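PDB 3GXH: putative phosphatase (DUF442) from Shewanella putrefaciens CN-32, which probably hydrolyses phosphate esters by a cysteine-based mechanism, as relatives in the dual-specificity and tyrosine phosphatase clan do. Local coordinates for residues G11-L15 with C104-Y108. Residues are numbered along the deposited sequence; the frame is centred on the assembly and turned at random.
Sequences GIRAL and CLANY. With SO4 (sulfate ion), chain D; SO4 (sulfate ion), chain F; SO4 (sulfate ion), chain E; EDO (1,2-ethanediol), chain G.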
loop_
_atom_site.group_PDB
_atom_site.type_symbol
_atom_site.label_atom_id
_atom_site.label_comp_id
_atom_site.label_asym_id
_atom_site.label_seq_id
_atom_site.Cartn_x
_atom_site.Cartn_y
_atom_site.Cartn_z
ATOM N N GLY A 11 10.618 -0.760 -12.159
ATOM C CA GLY A 11 10.155 -2.014 -12.763
ATOM C C GLY A 11 9.144 -2.735 -11.925
ATOM O O GLY A 11 8.536 -3.694 -12.403
ATOM N N ILE A 12 8.866 -2.275 -10.697
ATOM C CA ILE A 12 7.816 -2.860 -9.853
ATOM C C ILE A 12 6.441 -2.451 -10.379
ATOM O O ILE A 12 6.139 -1.280 -10.676
ATOM C CB ILE A 12 7.994 -2.480 -8.394
ATOM C CG1 ILE A 12 9.312 -3.025 -7.925
ATOM C CG2 ILE A 12 6.853 -2.974 -7.521
ATOM C CD1 ILE A 12 9.764 -2.490 -6.558
ATOM N N ARG A 13 5.611 -3.476 -10.543
ATOM C CA ARG A 13 4.285 -3.268 -11.053
ATOM C C ARG A 13 3.520 -2.181 -10.321
ATOM O O ARG A 13 3.400 -2.212 -9.112
ATOM C CB ARG A 13 3.453 -4.584 -10.957
ATOM C CG ARG A 13 2.077 -4.541 -11.575
ATOM C CD ARG A 13 1.422 -5.894 -11.506
ATOM N NE ARG A 13 0.120 -5.843 -12.139
ATOM C CZ ARG A 13 -0.643 -6.928 -12.297
ATOM N NH1 ARG A 13 -0.235 -8.106 -11.860
ATOM N NH2 ARG A 13 -1.839 -6.781 -12.855
ATOM N N ALA A 14 2.997 -1.214 -11.071
ATOM C CA ALA A 14 2.123 -0.156 -10.540
ATOM C C ALA A 14 2.722 0.625 -9.388
ATOM O O ALA A 14 1.988 1.169 -8.547
ATOM C CB ALA A 14 0.744 -0.720 -10.170
ATOM N N LEU A 15 4.044 0.753 -9.357
ATOM C CA LEU A 15 4.707 1.527 -8.289
ATOM C C LEU A 15 4.456 3.014 -8.384
ATOM O O LEU A 15 4.595 3.624 -9.457
ATOM C CB LEU A 15 6.202 1.215 -8.225
ATOM C CG LEU A 15 6.859 1.806 -6.934
ATOM C CD1 LEU A 15 7.713 0.837 -6.199
ATOM C CD2 LEU A 15 7.640 2.953 -7.425
ATOM N N CYS A 104 -0.312 -4.385 -2.990
ATOM C CA CYS A 104 -1.218 -5.481 -3.227
ATOM C C CYS A 104 -0.801 -6.106 -4.575
ATOM O O CYS A 104 0.425 -6.269 -4.780
ATOM C CB CYS A 104 -2.685 -5.025 -3.178
ATOM S SG CYS A 104 -2.905 -3.463 -4.066
ATOM N N LEU A 105 -1.719 -6.472 -5.460
ATOM C CA LEU A 105 -1.302 -7.045 -6.743
ATOM C C LEU A 105 -1.097 -5.976 -7.791
ATOM O O LEU A 105 -0.115 -6.008 -8.507
ATOM C CB LEU A 105 -2.316 -8.071 -7.247
ATOM C CG LEU A 105 -2.025 -8.737 -8.593
ATOM C CD1 LEU A 105 -0.671 -9.382 -8.606
ATOM C CD2 LEU A 105 -3.134 -9.710 -8.974
ATOM N N ALA A 106 -2.041 -5.043 -7.871
ATOM C CA ALA A 106 -2.028 -4.000 -8.875
ATOM C C ALA A 106 -2.234 -2.553 -8.397
ATOM O O ALA A 106 -2.547 -1.665 -9.175
ATOM C CB ALA A 106 -3.028 -4.360 -10.016
ATOM N N ASN A 107 -2.043 -2.370 -7.107
ATOM C CA ASN A 107 -2.082 -1.084 -6.446
ATOM C C ASN A 107 -3.466 -0.452 -6.374
ATOM O O ASN A 107 -3.546 0.753 -6.167
ATOM C CB ASN A 107 -1.045 -0.097 -7.016
ATOM C CG ASN A 107 -0.586 0.979 -5.974
ATOM O OD1 ASN A 107 -0.933 0.922 -4.804
ATOM N ND2 ASN A 107 0.222 1.900 -6.425
ATOM N N TYR A 108 -4.547 -1.238 -6.431
ATOM C CA TYR A 108 -5.882 -0.649 -6.195
ATOM C C TYR A 108 -6.099 -0.513 -4.689
ATOM O O TYR A 108 -6.235 0.596 -4.147
ATOM C CB TYR A 108 -6.983 -1.489 -6.790
ATOM C CG TYR A 108 -7.181 -1.286 -8.262
ATOM C CD1 TYR A 108 -6.254 -1.714 -9.183
ATOM C CD2 TYR A 108 -8.351 -0.744 -8.733
ATOM C CE1 TYR A 108 -6.509 -1.606 -10.562
ATOM C CE2 TYR A 108 -8.607 -0.602 -10.121
ATOM C CZ TYR A 108 -7.658 -1.044 -11.010
ATOM O OH TYR A 108 -7.889 -0.951 -12.392
HETATM S S SO4 D . -5.431 -4.988 -6.349
HETATM O O1 SO4 D . -4.769 -4.012 -7.159
HETATM O O2 SO4 D . -6.503 -5.655 -7.088
HETATM O O3 SO4 D . -4.475 -5.998 -5.914
HETATM O O4 SO4 D . -5.930 -4.332 -5.125
HETATM S S SO4 F . 2.028 -1.173 -14.366
HETATM O O1 SO4 F . 1.653 0.122 -14.841
HETATM O O2 SO4 F . 1.050 -1.590 -13.380
HETATM O O3 SO4 F . 2.011 -2.210 -15.428
HETATM O O4 SO4 F . 3.322 -1.087 -13.829
HETATM S S SO4 E . -3.965 -3.336 -14.225
HETATM O O1 SO4 E . -2.960 -2.327 -14.595
HETATM O O2 SO4 E . -4.980 -3.560 -15.267
HETATM O O3 SO4 E . -3.280 -4.578 -13.922
HETATM O O4 SO4 E . -4.574 -2.765 -13.070
HETATM C C1 EDO G . 3.903 -10.104 -9.731
HETATM O O1 EDO G . 5.067 -9.997 -9.238
HETATM C C2 EDO G . 3.612 -8.931 -10.686
HETATM O O2 EDO G . 2.330 -9.132 -11.241
#
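N107 and A14 make the one direct hydrogen bond between segment 11-15 and the loop 104-108: N107 ND2 donates to A14 O over 2.9 Å. The donor meets the carbonyl nearly head-on, with a C=O...N angle of 169°, but A14 O lies 28° out of the amide plane of N107, and the bond is bent at the hydrogen. With CG anti to the backbone N (chi1 -153°), the amide reaches toward the type II turn I12-L15, and ND2 also bonds S24 OG, which helps fix its rotation.

Apolar packing sets A14 CB 3.7 Å from N107 CB. Van der Waals contacts with 105-106 follow: A14 CB nears A106 O, and the extended R13 side chain runs past L105, its CD 3.4 Å from L105 O; L105 O and A106 CA lie over one guanidinium face, while NH1 approaches L105 CD1.

Sulfates and an ethanediol, probably from the crystallisation liquor, take further hydrogen bonds from both segments. At the guanidinium edge, R13 NH2 holds one sulfate and NH1 the ethanediol, whereas A14 N donates to a different sulfate. Within loop 104-108, L105 N and Y108 N donate to O3 and O1 of a third sulfate, A106 N to O3 and weakly to O1; R109 N also bonds a sulfate, probably this one. This anion-cradling loop between strand 100-103 and helix 108-120, beginning at C104, is characteristic of the phosphate-binding P-loop of cysteine-dependent phosphatases, the sulfate probably mimicking substrate phosphate.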